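Local coordinates for galactokinase (Bifidobacterium longum subsp. infantis ATCC 15697 = JCM 1222 = DSM 20088, PDB 6TEQ), which binds galactose and its 2-fluoro analogue and, as a GHMP-family galactokinase, probably transfers a phosphate from ATP to galactose, at residues L22-Y27 with D126-V130; P31-A37 with R63-K69; K298-V303 with S335-E341. All blocks are in the same frame, centred on the assembly; numbering follows the deposited sequence.

Starting at the N terminus, helix 12-27 supplies the first side of interaction 1, and the chain then turns straight into the strand that opens interaction 2. Interaction 2 closes first, when 63-69 pairs with 31-37 in a beta hairpin; interaction 1 closes later, when strand 126-130 arrives beneath the helix, so the hairpin lies wholly within the longer loop. The two contacts touch: strand 125-131 is the neighbour of strand 54-70, and F23 packs on A67. Interaction 3 follows in series and joins helix 294-318 to the end of helix 322-338. Its centre is about 39 Å from that of interaction 2, across the chain's centre, near the sugar pocket.

Interaction 1: residues L22-Y27 with D126-V130; sequences LFVDTY and DAAFV
The hydroxyl of Y27 donates to A127 O, with OH and O 2.8 Å apart, and approaches from above the carbonyl plane. The same ring lies over D126, whose CB sits 4.0 Å from the ring centroid of Y27 in a CH-pi contact only 8° off the normal. Putting an alanine at Y27 would probably cost A127 O this donor and take away the ring over D126 CB, leaving F23 as its aromatic neighbour. Beside it, F23 directs its ring edge at the strand, CE2 lying 3.4 Å from D126 O. A128 has a methyl small enough to let the helix settle close: its CB meets F23 N at 3.6 Å and L22 CG at 3.8 Å. L22, with CG anti to the backbone N (chi1 178°), carries CD2 along the strand toward F129 O and V130 CG2.

Behind this shell, the CD2 edge of Y27 rests over the centre of the F23 ring, while T26 CG2 covers the Y27 face opposite D126. The D126 carboxylate is engaged by R77 and R71. Together these contacts lay the end of helix 12-27 across one face of the mixed beta sheet, an alpha/beta layer in the N-terminal part of the GHMP kinase fold.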
loop_
_atom_site.group_PDB
_atom_site.type_symbol
_atom_site.label_atom_id
_atom_site.label_comp_id
_atom_site.label_asym_id
_atom_site.label_seq_id
_atom_site.Cartn_x
_atom_site.Cartn_y
_atom_site.Cartn_z
ATOM N N LEU A 22 -20.196 13.250 -9.615
ATOM C CA LEU A 22 -19.384 13.046 -10.823
ATOM C C LEU A 22 -20.060 11.974 -11.689
ATOM O O LEU A 22 -20.056 12.056 -12.932
ATOM C CB LEU A 22 -17.965 12.644 -10.442
ATOM C CG LEU A 22 -17.026 12.356 -11.592
ATOM C CD1 LEU A 22 -16.838 13.580 -12.452
ATOM C CD2 LEU A 22 -15.664 11.943 -11.075
ATOM N N PHE A 23 -20.615 10.978 -11.048
ATOM C CA PHE A 23 -21.286 9.877 -11.788
ATOM C C PHE A 23 -22.510 10.453 -12.532
ATOM O O PHE A 23 -22.627 10.231 -13.747
ATOM C CB PHE A 23 -21.736 8.776 -10.827
ATOM C CG PHE A 23 -22.249 7.571 -11.556
ATOM C CD1 PHE A 23 -23.540 7.598 -12.098
ATOM C CD2 PHE A 23 -21.436 6.478 -11.757
ATOM C CE1 PHE A 23 -23.991 6.504 -12.785
ATOM C CE2 PHE A 23 -21.891 5.362 -12.445
ATOM C CZ PHE A 23 -23.168 5.390 -12.960
ATOM N N VAL A 24 -23.345 11.236 -11.856
ATOM C CA VAL A 24 -24.614 11.775 -12.442
ATOM C C VAL A 24 -24.224 12.791 -13.511
ATOM O O VAL A 24 -24.813 12.735 -14.628
ATOM C CB VAL A 24 -25.544 12.347 -11.348
ATOM C CG1 VAL A 24 -26.707 13.156 -11.926
ATOM C CG2 VAL A 24 -26.127 11.236 -10.471
ATOM N N ASP A 25 -23.247 13.670 -13.241
ATOM C CA ASP A 25 -22.734 14.654 -14.240
ATOM C C ASP A 25 -22.188 13.975 -15.518
ATOM O O ASP A 25 -22.188 14.567 -16.634
ATOM C CB ASP A 25 -21.644 15.514 -13.589
ATOM C CG ASP A 25 -22.259 16.503 -12.621
ATOM O OD1 ASP A 25 -23.527 16.585 -12.593
ATOM O OD2 ASP A 25 -21.490 17.161 -11.905
ATOM N N THR A 26 -21.597 12.815 -15.386
ATOM C CA THR A 26 -20.874 12.161 -16.488
ATOM C C THR A 26 -21.855 11.261 -17.255
ATOM O O THR A 26 -21.780 11.272 -18.502
ATOM C CB THR A 26 -19.681 11.368 -15.978
ATOM O OG1 THR A 26 -18.790 12.152 -15.205
ATOM C CG2 THR A 26 -18.950 10.748 -17.143
ATOM N N TYR A 27 -22.658 10.461 -16.537
ATOM C CA TYR A 27 -23.447 9.347 -17.121
ATOM C C TYR A 27 -24.952 9.560 -17.076
ATOM O O TYR A 27 -25.622 8.813 -17.784
ATOM C CB TYR A 27 -23.143 8.044 -16.372
ATOM C CG TYR A 27 -21.688 7.705 -16.308
ATOM C CD1 TYR A 27 -20.947 7.602 -17.461
ATOM C CD2 TYR A 27 -21.010 7.510 -15.118
ATOM C CE1 TYR A 27 -19.600 7.278 -17.463
ATOM C CE2 TYR A 27 -19.643 7.212 -15.102
ATOM C CZ TYR A 27 -18.918 7.111 -16.269
ATOM O OH TYR A 27 -17.585 6.771 -16.353
ATOM N N ASP A 126 -20.212 1.224 -15.554
ATOM C CA ASP A 126 -19.916 2.674 -15.529
ATOM C C ASP A 126 -19.433 3.011 -14.138
ATOM O O ASP A 126 -20.052 2.566 -13.175
ATOM C CB ASP A 126 -21.130 3.480 -15.896
ATOM C CG ASP A 126 -21.618 3.241 -17.304
ATOM O OD1 ASP A 126 -20.728 3.071 -18.243
ATOM O OD2 ASP A 126 -22.888 3.315 -17.473
ATOM N N ALA A 127 -18.363 3.801 -14.054
ATOM C CA ALA A 127 -17.888 4.244 -12.730
ATOM C C ALA A 127 -17.329 5.660 -12.770
ATOM O O ALA A 127 -16.738 6.084 -13.809
ATOM C CB ALA A 127 -16.900 3.266 -12.135
ATOM N N ALA A 128 -17.407 6.249 -11.605
ATOM C CA ALA A 128 -16.807 7.559 -11.290
ATOM C C ALA A 128 -16.021 7.409 -9.991
ATOM O O ALA A 128 -16.519 6.931 -8.978
ATOM C CB ALA A 128 -17.810 8.646 -11.162
ATOM N N PHE A 129 -14.786 7.851 -10.036
ATOM C CA PHE A 129 -13.879 7.831 -8.860
ATOM C C PHE A 129 -13.582 9.259 -8.370
ATOM O O PHE A 129 -13.259 10.155 -9.177
ATOM C CB PHE A 129 -12.526 7.242 -9.285
ATOM C CG PHE A 129 -12.618 5.821 -9.667
ATOM C CD1 PHE A 129 -12.522 4.857 -8.687
ATOM C CD2 PHE A 129 -12.923 5.437 -10.963
ATOM C CE1 PHE A 129 -12.563 3.516 -9.028
ATOM C CE2 PHE A 129 -12.990 4.097 -11.288
ATOM C CZ PHE A 129 -12.861 3.154 -10.321
ATOM N N VAL A 130 -13.651 9.430 -7.060
ATOM C CA VAL A 130 -13.175 10.607 -6.316
ATOM C C VAL A 130 -12.269 10.064 -5.208
ATOM O O VAL A 130 -12.675 9.172 -4.508
ATOM C CB VAL A 130 -14.302 11.489 -5.762
ATOM C CG1 VAL A 130 -13.711 12.562 -4.914
ATOM C CG2 VAL A 130 -15.156 12.059 -6.920
#

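Interaction 2: residues P31-A37 with R63-K69; sequences PEGVWAA and RTFIALK
W35 O accepts from I66 N at 2.8 Å along a nearly straight bond (N-H...O 172°), and W35 N returns a bond of the same length to I66 O. This is a hydrogen-bonded antiparallel pair, and it is flanked by the pairs A37-T64 and G33-L68. V34 with A67 and A36 with F65 are the non-hydrogen-bonded pairs between them. At the start of the strand E32 N also donates to L68 O, at 2.9 Å, so that E32 and G33 together face L68 in a classic beta bulge. Glycine suits position 33 because a CB there would run into CH2 of the W35 indole.

V34, A36, F65 and A67 share one face of the sheet. The methyl of A36 lies over the F65 ring, CB 3.9 Å from the ring centroid, and V34 CG1 meets the edge of that ring; V34 CG2 reaches A67 CB at 4.0 Å. On the other face, with CG anti to the carbonyl carbon (chi1 -61°), the W35 indole runs back along the hairpin and its CZ3 touches L68 CB at 4.0 Å, while I66 CG2 packs 3.8 Å from W35 CB. R63 lays a face of its guanidinium against the carbonyl carbon of A36, but its charge is met elsewhere, by E415, with S411 O as a further acceptor.

The hairpin is sandwiched between helices. F23 and T20 of helix 12-27 cover A67 and V34, whereas helix 141-156 packs on W35, whose NE1 bonds D155. Strand 413-417 flanks 31-37, and strand 125-131 flanks 63-69.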
loop_
_atom_site.group_PDB
_atom_site.type_symbol
_atom_site.label_atom_id
_atom_site.label_comp_id
_atom_site.label_asym_id
_atom_site.label_seq_id
_atom_site.Cartn_x
_atom_site.Cartn_y
_atom_site.Cartn_z
ATOM N N PRO A 31 -25.956 6.074 -9.866
ATOM C CA PRO A 31 -25.187 4.845 -9.713
ATOM C C PRO A 31 -25.988 3.888 -8.831
ATOM O O PRO A 31 -26.933 4.324 -8.116
ATOM C CB PRO A 31 -23.960 5.286 -8.933
ATOM C CG PRO A 31 -24.426 6.498 -8.164
ATOM C CD PRO A 31 -25.493 7.161 -9.010
ATOM N N GLU A 32 -25.641 2.611 -8.904
ATOM C CA GLU A 32 -26.275 1.578 -8.031
ATOM C C GLU A 32 -25.854 1.804 -6.582
ATOM O O GLU A 32 -26.660 1.576 -5.693
ATOM C CB GLU A 32 -25.896 0.177 -8.498
ATOM C CG GLU A 32 -26.549 -0.866 -7.611
ATOM C CD GLU A 32 -26.592 -2.271 -8.150
ATOM O OE1 GLU A 32 -26.512 -2.426 -9.415
ATOM O OE2 GLU A 32 -26.668 -3.201 -7.283
ATOM N N GLY A 33 -24.634 2.294 -6.326
ATOM C CA GLY A 33 -24.203 2.658 -4.979
ATOM C C GLY A 33 -22.822 3.317 -5.065
ATOM O O GLY A 33 -22.304 3.542 -6.186
ATOM N N VAL A 34 -22.197 3.485 -3.925
ATOM C CA VAL A 34 -20.837 3.998 -3.772
ATOM C C VAL A 34 -20.111 3.058 -2.826
ATOM O O VAL A 34 -20.706 2.717 -1.758
ATOM C CB VAL A 34 -20.839 5.441 -3.274
ATOM C CG1 VAL A 34 -19.448 5.961 -3.072
ATOM C CG2 VAL A 34 -21.596 6.399 -4.206
ATOM N N TRP A 35 -18.911 2.658 -3.273
ATOM C CA TRP A 35 -18.002 1.886 -2.443
ATOM C C TRP A 35 -16.734 2.702 -2.216
ATOM O O TRP A 35 -16.552 3.696 -2.895
ATOM C CB TRP A 35 -17.761 0.524 -3.041
ATOM C CG TRP A 35 -19.019 -0.298 -3.174
ATOM C CD1 TRP A 35 -19.345 -1.357 -2.393
ATOM C CD2 TRP A 35 -20.084 -0.190 -4.143
ATOM N NE1 TRP A 35 -20.496 -1.938 -2.843
ATOM C CE2 TRP A 35 -20.978 -1.257 -3.896
ATOM C CE3 TRP A 35 -20.344 0.666 -5.219
ATOM C CZ2 TRP A 35 -22.185 -1.413 -4.594
ATOM C CZ3 TRP A 35 -21.453 0.446 -5.994
ATOM C CH2 TRP A 35 -22.388 -0.564 -5.660
ATOM N N ALA A 36 -15.914 2.290 -1.265
ATOM C CA ALA A 36 -14.639 2.990 -1.050
ATOM C C ALA A 36 -13.622 2.058 -0.462
ATOM O O ALA A 36 -13.992 1.056 0.146
ATOM C CB ALA A 36 -14.819 4.225 -0.205
ATOM N N ALA A 37 -12.365 2.320 -0.828
ATOM C CA ALA A 37 -11.235 1.576 -0.264
ATOM C C ALA A 37 -10.194 2.578 0.160
ATOM O O ALA A 37 -9.953 3.593 -0.542
ATOM C CB ALA A 37 -10.732 0.582 -1.264
ATOM N N ARG A 63 -9.515 7.669 1.490
ATOM C CA ARG A 63 -10.143 6.645 0.663
ATOM C C ARG A 63 -10.333 7.143 -0.763
ATOM O O ARG A 63 -10.476 8.396 -0.991
ATOM C CB ARG A 63 -11.439 6.195 1.279
ATOM C CG ARG A 63 -11.256 5.553 2.667
ATOM C CD ARG A 63 -12.492 5.578 3.535
ATOM N NE ARG A 63 -13.512 4.564 3.246
ATOM C CZ ARG A 63 -13.479 3.289 3.613
ATOM N NH1 ARG A 63 -12.443 2.798 4.269
ATOM N NH2 ARG A 63 -14.518 2.508 3.358
ATOM N N THR A 64 -10.442 6.156 -1.648
ATOM C CA THR A 64 -10.947 6.342 -3.022
ATOM C C THR A 64 -12.410 5.886 -2.978
ATOM O O THR A 64 -12.659 4.708 -2.605
ATOM C CB THR A 64 -10.138 5.542 -4.022
ATOM O OG1 THR A 64 -8.858 6.158 -4.000
ATOM C CG2 THR A 64 -10.682 5.495 -5.437
ATOM N N PHE A 65 -13.305 6.724 -3.474
ATOM C CA PHE A 65 -14.743 6.477 -3.545
ATOM C C PHE A 65 -15.136 6.224 -4.980
ATOM O O PHE A 65 -14.676 6.919 -5.902
ATOM C CB PHE A 65 -15.552 7.669 -3.034
ATOM C CG PHE A 65 -15.375 7.862 -1.555
ATOM C CD1 PHE A 65 -14.277 8.528 -1.073
ATOM C CD2 PHE A 65 -16.389 7.548 -0.666
ATOM C CE1 PHE A 65 -14.108 8.668 0.288
ATOM C CE2 PHE A 65 -16.203 7.649 0.699
ATOM C CZ PHE A 65 -15.074 8.252 1.164
ATOM N N ILE A 66 -15.816 5.106 -5.174
ATOM C CA ILE A 66 -16.254 4.687 -6.523
ATOM C C ILE A 66 -17.767 4.686 -6.519
ATOM O O ILE A 66 -18.391 3.911 -5.760
ATOM C CB ILE A 66 -15.736 3.334 -6.972
ATOM C CG1 ILE A 66 -16.040 3.017 -8.452
ATOM C CG2 ILE A 66 -16.101 2.216 -6.012
ATOM C CD1 ILE A 66 -15.607 1.642 -8.865
ATOM N N ALA A 67 -18.339 5.496 -7.389
ATOM C CA ALA A 67 -19.794 5.384 -7.718
ATOM C C ALA A 67 -19.872 4.443 -8.932
ATOM O O ALA A 67 -19.173 4.687 -9.925
ATOM C CB ALA A 67 -20.370 6.751 -7.977
ATOM N N LEU A 68 -20.613 3.351 -8.840
ATOM C CA LEU A 68 -20.648 2.355 -9.924
ATOM C C LEU A 68 -22.054 1.905 -10.256
ATOM O O LEU A 68 -22.916 1.834 -9.345
ATOM C CB LEU A 68 -19.760 1.177 -9.500
ATOM C CG LEU A 68 -19.591 0.042 -10.538
ATOM C CD1 LEU A 68 -18.206 -0.562 -10.466
ATOM C CD2 LEU A 68 -20.661 -1.025 -10.359
ATOM N N LYS A 69 -22.257 1.567 -11.521
ATOM C CA LYS A 69 -23.505 0.894 -11.969
ATOM C C LYS A 69 -23.093 -0.164 -12.962
ATOM O O LYS A 69 -22.315 0.112 -13.866
ATOM C CB LYS A 69 -24.506 1.874 -12.588
ATOM C CG LYS A 69 -25.827 1.245 -12.939
ATOM C CD LYS A 69 -26.802 2.278 -13.431
ATOM C CE LYS A 69 -28.147 1.655 -13.711
ATOM N NZ LYS A 69 -28.955 2.610 -14.452
#

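Interaction 3: residues K298-V303 with S335-E341; sequences KRVRHV and SLAADYE
The two backbones come close, K298 CA and D339 CA being 4.6 Å apart, and beyond the helical turn in which S335 O accepts from both D339 N and Y340 N, E341 leaves the helix with a left-handed backbone conformation (phi 55°). R301 grips the D339 carboxylate side-on: NE bonds OD2 at 2.8 Å and NH2 bonds OD1 at 2.7 Å, a two-pronged salt bridge that should restrain both groups, although their planes are 43° apart and NE meets OD2 from above the carboxylate plane. Arginine suits this place because its long chain, bent at chi3, can present two donors side by side.

R299 holds E341 and the D339 carbonyl. Its NH1 donates to E341 OE1 at 2.8 Å and to D339 O at 2.9 Å, both lying near the guanidinium plane, while Y340 O sits over one face. A water joins R299 NH2 to E341 OE1, and K298 NZ, nearby, probably adds to the positive field around this carboxylate.

H302 fills the centre. With CG anti to the backbone N (chi1 167°), the ring drops toward the other segment, where ND1 and S335 OG share a hydrogen bond of 2.7 Å. Y340 CB lies over one face of the imidazole, and H302 CD2 in turn lies over the Y340 ring, the two planes meeting obliquely. L336 CD2 closes on H302 CE1 at 3.5 Å.

The contact ties helix 294-318 to the end of helix 322-338, with R251 of helix 247-262 binding Y340 O and E341 O. H302 NE2 bonds E46 O, and Y340 meets the H47 ring and bonds Y50 OH, which places this helical layer directly behind the galactose pocket.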
loop_
_atom_site.group_PDB
_atom_site.type_symbol
_atom_site.label_atom_id
_atom_site.label_comp_id
_atom_site.label_asym_id
_atom_site.label_seq_id
_atom_site.Cartn_x
_atom_site.Cartn_y
_atom_site.Cartn_z
ATOM N N LYS A 298 23.412 -7.776 -0.046
ATOM C CA LYS A 298 22.766 -6.634 0.585
ATOM C C LYS A 298 21.240 -6.822 0.541
ATOM O O LYS A 298 20.547 -6.541 1.572
ATOM C CB LYS A 298 23.233 -5.330 -0.057
ATOM C CG LYS A 298 24.642 -4.840 0.164
ATOM C CD LYS A 298 24.816 -3.464 -0.541
ATOM C CE LYS A 298 26.107 -2.778 -0.278
ATOM N NZ LYS A 298 26.166 -1.646 -1.239
ATOM N N ARG A 299 20.678 -7.110 -0.622
ATOM C CA ARG A 299 19.218 -7.292 -0.752
ATOM C C ARG A 299 18.726 -8.389 0.205
ATOM O O ARG A 299 17.710 -8.170 0.877
ATOM C CB ARG A 299 18.774 -7.623 -2.161
ATOM C CG ARG A 299 19.252 -6.689 -3.257
ATOM C CD ARG A 299 18.930 -5.239 -2.995
ATOM N NE ARG A 299 19.215 -4.395 -4.123
ATOM C CZ ARG A 299 20.067 -3.349 -4.182
ATOM N NH1 ARG A 299 20.745 -2.923 -3.114
ATOM N NH2 ARG A 299 20.231 -2.722 -5.345
ATOM N N VAL A 300 19.374 -9.527 0.252
ATOM C CA VAL A 300 19.013 -10.662 1.160
ATOM C C VAL A 300 19.134 -10.260 2.622
ATOM O O VAL A 300 18.218 -10.493 3.422
ATOM C CB VAL A 300 19.784 -11.945 0.836
ATOM C CG1 VAL A 300 19.603 -13.059 1.907
ATOM C CG2 VAL A 300 19.306 -12.434 -0.510
ATOM N N ARG A 301 20.178 -9.540 2.977
ATOM C CA ARG A 301 20.327 -9.080 4.377
ATOM C C ARG A 301 19.117 -8.201 4.733
ATOM O O ARG A 301 18.589 -8.324 5.820
ATOM C CB ARG A 301 21.680 -8.416 4.577
ATOM C CG ARG A 301 21.858 -7.829 5.966
ATOM C CD ARG A 301 23.299 -7.549 6.248
ATOM N NE ARG A 301 23.728 -6.506 5.387
ATOM C CZ ARG A 301 24.859 -6.490 4.754
ATOM N NH1 ARG A 301 25.679 -7.535 4.897
ATOM N NH2 ARG A 301 25.130 -5.473 3.938
ATOM N N HIS A 302 18.737 -7.246 3.868
ATOM C CA HIS A 302 17.557 -6.416 4.133
ATOM C C HIS A 302 16.408 -7.383 4.379
ATOM O O HIS A 302 15.722 -7.177 5.364
ATOM C CB HIS A 302 17.237 -5.483 2.958
ATOM C CG HIS A 302 15.881 -4.923 3.183
ATOM N ND1 HIS A 302 15.659 -3.994 4.116
ATOM C CD2 HIS A 302 14.695 -5.248 2.639
ATOM C CE1 HIS A 302 14.356 -3.787 4.255
ATOM N NE2 HIS A 302 13.734 -4.532 3.319
ATOM N N VAL A 303 16.118 -8.351 3.467
ATOM C CA VAL A 303 14.833 -9.072 3.580
ATOM C C VAL A 303 14.822 -9.838 4.912
ATOM O O VAL A 303 13.813 -9.880 5.620
ATOM C CB VAL A 303 14.606 -9.981 2.373
ATOM C CG1 VAL A 303 13.404 -10.852 2.573
ATOM C CG2 VAL A 303 14.442 -9.140 1.104
ATOM N N SER A 335 18.112 0.121 6.695
ATOM C CA SER A 335 18.312 -1.049 5.846
ATOM C C SER A 335 17.816 -0.745 4.419
ATOM O O SER A 335 18.459 -1.160 3.465
ATOM C CB SER A 335 17.574 -2.181 6.430
ATOM O OG SER A 335 17.759 -3.375 5.705
ATOM N N LEU A 336 16.650 -0.134 4.296
ATOM C CA LEU A 336 16.108 0.217 2.968
ATOM C C LEU A 336 17.054 1.175 2.259
ATOM O O LEU A 336 17.171 1.075 1.051
ATOM C CB LEU A 336 14.757 0.832 3.128
ATOM C CG LEU A 336 13.675 -0.169 3.495
ATOM C CD1 LEU A 336 12.465 0.484 4.114
ATOM C CD2 LEU A 336 13.277 -1.090 2.351
ATOM N N ALA A 337 17.717 2.064 2.983
ATOM C CA ALA A 337 18.630 3.032 2.338
ATOM C C ALA A 337 19.950 2.371 1.945
ATOM O O ALA A 337 20.390 2.584 0.766
ATOM C CB ALA A 337 18.846 4.183 3.280
ATOM N N ALA A 338 20.556 1.625 2.865
ATOM C CA ALA A 338 21.921 1.107 2.627
ATOM C C ALA A 338 21.925 -0.236 1.917
ATOM O O ALA A 338 22.808 -0.456 1.058
ATOM C CB ALA A 338 22.691 0.934 3.886
ATOM N N ASP A 339 21.084 -1.151 2.341
ATOM C CA ASP A 339 21.103 -2.532 1.802
ATOM C C ASP A 339 20.151 -2.629 0.612
ATOM O O ASP A 339 20.465 -3.337 -0.301
ATOM C CB ASP A 339 20.828 -3.559 2.886
ATOM C CG ASP A 339 22.093 -3.872 3.688
ATOM O OD1 ASP A 339 23.248 -3.653 3.151
ATOM O OD2 ASP A 339 21.963 -4.385 4.802
ATOM N N TYR A 340 18.913 -2.162 0.763
ATOM C CA TYR A 340 17.940 -2.292 -0.344
ATOM C C TYR A 340 18.038 -1.171 -1.375
ATOM O O TYR A 340 17.640 -1.405 -2.572
ATOM C CB TYR A 340 16.528 -2.482 0.153
ATOM C CG TYR A 340 15.770 -3.570 -0.537
ATOM C CD1 TYR A 340 16.212 -4.904 -0.448
ATOM C CD2 TYR A 340 14.648 -3.309 -1.334
ATOM C CE1 TYR A 340 15.578 -5.912 -1.101
ATOM C CE2 TYR A 340 13.992 -4.353 -1.982
ATOM C CZ TYR A 340 14.434 -5.660 -1.834
ATOM O OH TYR A 340 13.804 -6.682 -2.481
ATOM N N GLU A 341 18.671 -0.056 -1.017
ATOM C CA GLU A 341 18.995 1.044 -1.985
ATOM C C GLU A 341 17.699 1.476 -2.680
ATOM O O GLU A 341 17.673 1.597 -3.917
ATOM C CB GLU A 341 20.119 0.640 -2.920
ATOM C CG GLU A 341 21.422 0.440 -2.191
ATOM C CD GLU A 341 22.509 0.195 -3.215
ATOM O OE1 GLU A 341 22.648 -0.987 -3.660
ATOM O OE2 GLU A 341 23.085 1.206 -3.699
HETATM O O HOH W 1 24.563 1.076 -0.085
HETATM O O HOH W 2 25.863 0.243 1.625
HETATM O O HOH W 3 22.446 -1.099 -6.702
#